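Local coordinates for protein RpfR (Cronobacter turicensis, PDB 6DGG) that carries a PAS domain, a small sensor-type fold of a five-stranded antiparallel sheet flanked by helices, here holding lauric acid in its interior pocket, at residues 82-91 with 101-110. Residues are numbered along the deposited sequence; the frame is centred on the assembly and turned at random.
Sequences RLFLFRNKFV and FLICSGTDIT. With DAO (lauric acid), chain B.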
loop_
_atom_site.group_PDB
_atom_site.type_symbol
_atom_site.label_atom_id
_atom_site.label_comp_id
_atom_site.label_asym_id
_atom_site.label_seq_id
_atom_site.Cartn_x
_atom_site.Cartn_y
_atom_site.Cartn_z
ATOM N N ARG A 82 -11.175 4.892 3.126
ATOM C CA ARG A 82 -10.428 6.031 3.630
ATOM C C ARG A 82 -9.410 6.434 2.575
ATOM O O ARG A 82 -8.889 5.593 1.848
ATOM C CB ARG A 82 -9.702 5.660 4.926
ATOM C CG ARG A 82 -10.638 5.216 6.041
ATOM C CD ARG A 82 -11.345 6.382 6.687
ATOM N NE ARG A 82 -10.437 7.129 7.546
ATOM C CZ ARG A 82 -10.817 8.103 8.367
ATOM N NH1 ARG A 82 -12.094 8.451 8.454
ATOM N NH2 ARG A 82 -9.916 8.727 9.105
ATOM N N LEU A 83 -9.136 7.730 2.483
ATOM C CA LEU A 83 -8.218 8.244 1.478
ATOM C C LEU A 83 -6.822 8.347 2.074
ATOM O O LEU A 83 -6.648 8.907 3.156
ATOM C CB LEU A 83 -8.697 9.610 0.978
ATOM C CG LEU A 83 -7.913 10.199 -0.196
ATOM C CD1 LEU A 83 -8.042 9.347 -1.447
ATOM C CD2 LEU A 83 -8.366 11.621 -0.483
ATOM N N PHE A 84 -5.829 7.825 1.361
ATOM C CA PHE A 84 -4.446 7.858 1.809
ATOM C C PHE A 84 -3.579 8.558 0.782
ATOM O O PHE A 84 -3.766 8.387 -0.425
ATOM C CB PHE A 84 -3.894 6.443 1.987
ATOM C CG PHE A 84 -4.401 5.759 3.206
ATOM C CD1 PHE A 84 -5.620 5.110 3.193
ATOM C CD2 PHE A 84 -3.663 5.769 4.379
ATOM C CE1 PHE A 84 -6.092 4.481 4.327
ATOM C CE2 PHE A 84 -4.138 5.141 5.519
ATOM C CZ PHE A 84 -5.354 4.505 5.491
ATOM N N LEU A 85 -2.620 9.332 1.276
ATOM C CA LEU A 85 -1.499 9.800 0.476
ATOM C C LEU A 85 -0.404 8.761 0.607
ATOM O O LEU A 85 0.044 8.477 1.720
ATOM C CB LEU A 85 -0.954 11.120 1.011
ATOM C CG LEU A 85 0.336 11.631 0.325
ATOM C CD1 LEU A 85 -0.020 12.299 -0.980
ATOM C CD2 LEU A 85 1.167 12.572 1.195
ATOM N N PHE A 86 0.041 8.222 -0.517
ATOM C CA PHE A 86 1.152 7.282 -0.534
ATOM C C PHE A 86 2.367 7.944 -1.166
ATOM O O PHE A 86 2.274 8.526 -2.254
ATOM C CB PHE A 86 0.774 6.000 -1.270
ATOM C CG PHE A 86 -0.064 5.077 -0.456
ATOM C CD1 PHE A 86 0.501 4.339 0.572
ATOM C CD2 PHE A 86 -1.421 4.946 -0.696
ATOM C CE1 PHE A 86 -0.275 3.487 1.334
ATOM C CE2 PHE A 86 -2.193 4.100 0.082
ATOM C CZ PHE A 86 -1.616 3.375 1.087
ATOM N N ARG A 87 3.479 7.909 -0.439
ATOM C CA ARG A 87 4.772 8.335 -0.942
ATOM C C ARG A 87 5.502 7.059 -1.347
ATOM O O ARG A 87 5.796 6.219 -0.488
ATOM C CB ARG A 87 5.544 9.066 0.155
ATOM C CG ARG A 87 4.765 10.173 0.877
ATOM C CD ARG A 87 5.407 10.493 2.225
ATOM N NE ARG A 87 4.618 11.400 3.068
ATOM C CZ ARG A 87 3.550 11.036 3.774
ATOM N NH1 ARG A 87 3.086 9.787 3.734
ATOM N NH2 ARG A 87 2.929 11.931 4.522
ATOM N N ASN A 88 5.791 6.913 -2.642
ATOM C CA ASN A 88 6.226 5.645 -3.214
ATOM C C ASN A 88 7.619 5.763 -3.819
ATOM O O ASN A 88 7.908 6.704 -4.564
ATOM C CB ASN A 88 5.222 5.201 -4.279
ATOM C CG ASN A 88 3.932 4.678 -3.676
ATOM O OD1 ASN A 88 3.776 4.608 -2.454
ATOM N ND2 ASN A 88 3.001 4.304 -4.532
ATOM N N LYS A 89 8.476 4.796 -3.511
ATOM C CA LYS A 89 9.830 4.790 -4.041
ATOM C C LYS A 89 10.360 3.368 -3.965
ATOM O O LYS A 89 9.851 2.539 -3.206
ATOM C CB LYS A 89 10.744 5.727 -3.247
ATOM C CG LYS A 89 10.986 5.278 -1.806
ATOM C CD LYS A 89 11.843 6.254 -1.041
ATOM C CE LYS A 89 11.996 5.824 0.408
ATOM N NZ LYS A 89 10.717 5.898 1.156
ATOM N N PHE A 90 11.397 3.106 -4.750
ATOM C CA PHE A 90 12.090 1.834 -4.669
ATOM C C PHE A 90 12.881 1.747 -3.373
ATOM O O PHE A 90 13.347 2.754 -2.830
ATOM C CB PHE A 90 13.089 1.697 -5.812
ATOM C CG PHE A 90 12.469 1.349 -7.135
ATOM C CD1 PHE A 90 11.793 0.154 -7.312
ATOM C CD2 PHE A 90 12.593 2.208 -8.209
ATOM C CE1 PHE A 90 11.242 -0.164 -8.540
ATOM C CE2 PHE A 90 12.039 1.898 -9.430
ATOM C CZ PHE A 90 11.367 0.706 -9.596
ATOM N N VAL A 91 13.060 0.516 -2.888
ATOM C CA VAL A 91 14.091 0.266 -1.893
ATOM C C VAL A 91 15.423 0.735 -2.454
ATOM O O VAL A 91 15.737 0.511 -3.631
ATOM C CB VAL A 91 14.145 -1.232 -1.551
ATOM C CG1 VAL A 91 15.320 -1.533 -0.634
ATOM C CG2 VAL A 91 12.856 -1.678 -0.904
ATOM N N PHE A 101 11.509 -4.204 -5.033
ATOM C CA PHE A 101 10.473 -3.871 -4.069
ATOM C C PHE A 101 10.189 -2.376 -4.061
ATOM O O PHE A 101 11.098 -1.548 -4.192
ATOM C CB PHE A 101 10.848 -4.342 -2.667
ATOM C CG PHE A 101 11.009 -5.817 -2.568
ATOM C CD1 PHE A 101 9.949 -6.654 -2.853
ATOM C CD2 PHE A 101 12.221 -6.377 -2.217
ATOM C CE1 PHE A 101 10.087 -8.022 -2.775
ATOM C CE2 PHE A 101 12.367 -7.747 -2.141
ATOM C CZ PHE A 101 11.297 -8.569 -2.420
ATOM N N LEU A 102 8.913 -2.060 -3.885
ATOM C CA LEU A 102 8.392 -0.702 -3.816
ATOM C C LEU A 102 7.932 -0.465 -2.385
ATOM O O LEU A 102 7.157 -1.268 -1.845
ATOM C CB LEU A 102 7.214 -0.580 -4.791
ATOM C CG LEU A 102 6.248 0.584 -4.634
ATOM C CD1 LEU A 102 6.977 1.887 -4.811
ATOM C CD2 LEU A 102 5.098 0.459 -5.624
ATOM N N ILE A 103 8.449 0.592 -1.755
ATOM C CA ILE A 103 8.025 0.992 -0.415
ATOM C C ILE A 103 6.901 2.002 -0.573
ATOM O O ILE A 103 7.091 3.055 -1.192
ATOM C CB ILE A 103 9.182 1.616 0.378
ATOM C CG1 ILE A 103 10.351 0.655 0.533
ATOM C CG2 ILE A 103 8.707 2.043 1.773
ATOM C CD1 ILE A 103 11.618 1.369 0.963
ATOM N N CYS A 104 5.738 1.701 -0.006
ATOM C CA CYS A 104 4.596 2.611 -0.013
ATOM C C CYS A 104 4.401 3.160 1.393
ATOM O O CYS A 104 4.083 2.411 2.319
ATOM C CB CYS A 104 3.334 1.901 -0.496
ATOM S SG CYS A 104 3.555 1.132 -2.115
ATOM N N SER A 105 4.571 4.468 1.546
ATOM C CA SER A 105 4.540 5.127 2.847
ATOM C C SER A 105 3.294 6.013 2.897
ATOM O O SER A 105 3.277 7.106 2.312
ATOM C CB SER A 105 5.828 5.926 3.032
ATOM O OG SER A 105 5.814 6.707 4.212
ATOM N N GLY A 106 2.268 5.551 3.605
ATOM C CA GLY A 106 0.938 6.148 3.546
ATOM C C GLY A 106 0.526 6.923 4.785
ATOM O O GLY A 106 0.822 6.528 5.913
ATOM N N THR A 107 -0.190 8.020 4.545
ATOM C CA THR A 107 -0.844 8.813 5.578
ATOM C C THR A 107 -2.339 8.847 5.277
ATOM O O THR A 107 -2.742 9.068 4.126
ATOM C CB THR A 107 -0.295 10.247 5.591
ATOM O OG1 THR A 107 1.113 10.218 5.831
ATOM C CG2 THR A 107 -0.968 11.101 6.671
ATOM N N ASP A 108 -3.158 8.618 6.301
ATOM C CA ASP A 108 -4.608 8.763 6.165
ATOM C C ASP A 108 -4.947 10.251 6.058
ATOM O O ASP A 108 -4.789 11.003 7.027
ATOM C CB ASP A 108 -5.293 8.109 7.365
ATOM C CG ASP A 108 -6.818 8.150 7.300
ATOM O OD1 ASP A 108 -7.379 8.868 6.447
ATOM O OD2 ASP A 108 -7.452 7.466 8.144
ATOM N N ILE A 109 -5.386 10.680 4.877
ATOM C CA ILE A 109 -5.694 12.082 4.607
ATOM C C ILE A 109 -7.201 12.323 4.486
ATOM O O ILE A 109 -7.624 13.358 3.970
ATOM C CB ILE A 109 -4.915 12.618 3.390
ATOM C CG1 ILE A 109 -5.365 11.917 2.101
ATOM C CG2 ILE A 109 -3.413 12.428 3.614
ATOM C CD1 ILE A 109 -4.910 12.600 0.830
ATOM N N THR A 110 -8.014 11.390 4.965
ATOM C CA THR A 110 -9.462 11.539 4.892
ATOM C C THR A 110 -9.897 12.761 5.669
ATOM O O THR A 110 -10.756 13.520 5.207
ATOM C CB THR A 110 -10.210 10.333 5.491
ATOM O OG1 THR A 110 -9.647 9.108 5.003
ATOM C CG2 THR A 110 -11.693 10.381 5.123
ATOM O OXT THR A 110 -9.405 12.977 6.790
HETATM O O1 DAO B . -1.573 3.654 -6.801
HETATM O O2 DAO B . 0.376 4.438 -7.360
HETATM C C1 DAO B . -0.322 3.633 -6.679
HETATM C C2 DAO B . 0.311 2.606 -5.724
HETATM C C3 DAO B . -0.406 2.579 -4.357
HETATM C C4 DAO B . -0.070 1.344 -3.493
HETATM C C5 DAO B . -0.725 1.483 -2.105
HETATM C C6 DAO B . -0.600 0.267 -1.154
HETATM C C7 DAO B . -1.940 0.096 -0.391
HETATM C C8 DAO B . -1.840 -0.465 1.035
HETATM C C9 DAO B . -3.226 -0.365 1.690
HETATM C C10 DAO B . -3.404 -1.223 2.951
HETATM C C11 DAO B . -2.994 -0.498 4.236
HETATM C C12 DAO B . -4.108 0.423 4.738
HETATM O O HOH W 1 8.118 5.156 0.345
#
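D108 OD2 is gripped by two nitrogens of one arginine: R82 NE and R82 NH2, the latter at 2.9 Å, form a side-on salt bridge to this single oxygen. The oxygen lies in the guanidinium plane, yet guanidinium and carboxylate stand nearly perpendicular, 87° apart; Y29 OH is a further partner of OD2. The other oxygen, OD1, receives the backbone N of T110 in an Asx turn and T110 OG1 at 2.7 Å. That hydroxyl in turn accepts L83 N, so the chain terminus is tied back to the neighbouring strand.

The same economy recurs at R87. With CG anti to the carbonyl carbon (chi1 -50°) and the chain extended from CG to NE, its guanidinium runs along the sheet to T107, whose OG1 takes both NH1 and NH2 (2.8 Å from NH2) end-on. NH1 also reaches S105 O, meeting it from the face opposite R87 N; L85 CD2 packs over one guanidinium face. Farther along, a water bridges R87 O, I103 O and K89 NZ.

On the face opposite R87 and T107, which D108 shares, F84, F86, N88 and C104 point into the domain. F86 lays one ring face against lauric acid, C5 sitting over its centre, while its CD1 lies 3.5 Å from G106 CA, close against a residue without a side chain. C104 SG touches C4 of the ligand, at 3.9 Å. Strands 82-90 and 102-108 thus run antiparallel, their N-to-C directions 157° apart, as the two arms of a β hairpin, with a mixed polar and apolar outer face, and F86, N88 and C104 lining the lauric acid pocket on the other, as befits the central sheet of a PAS fold.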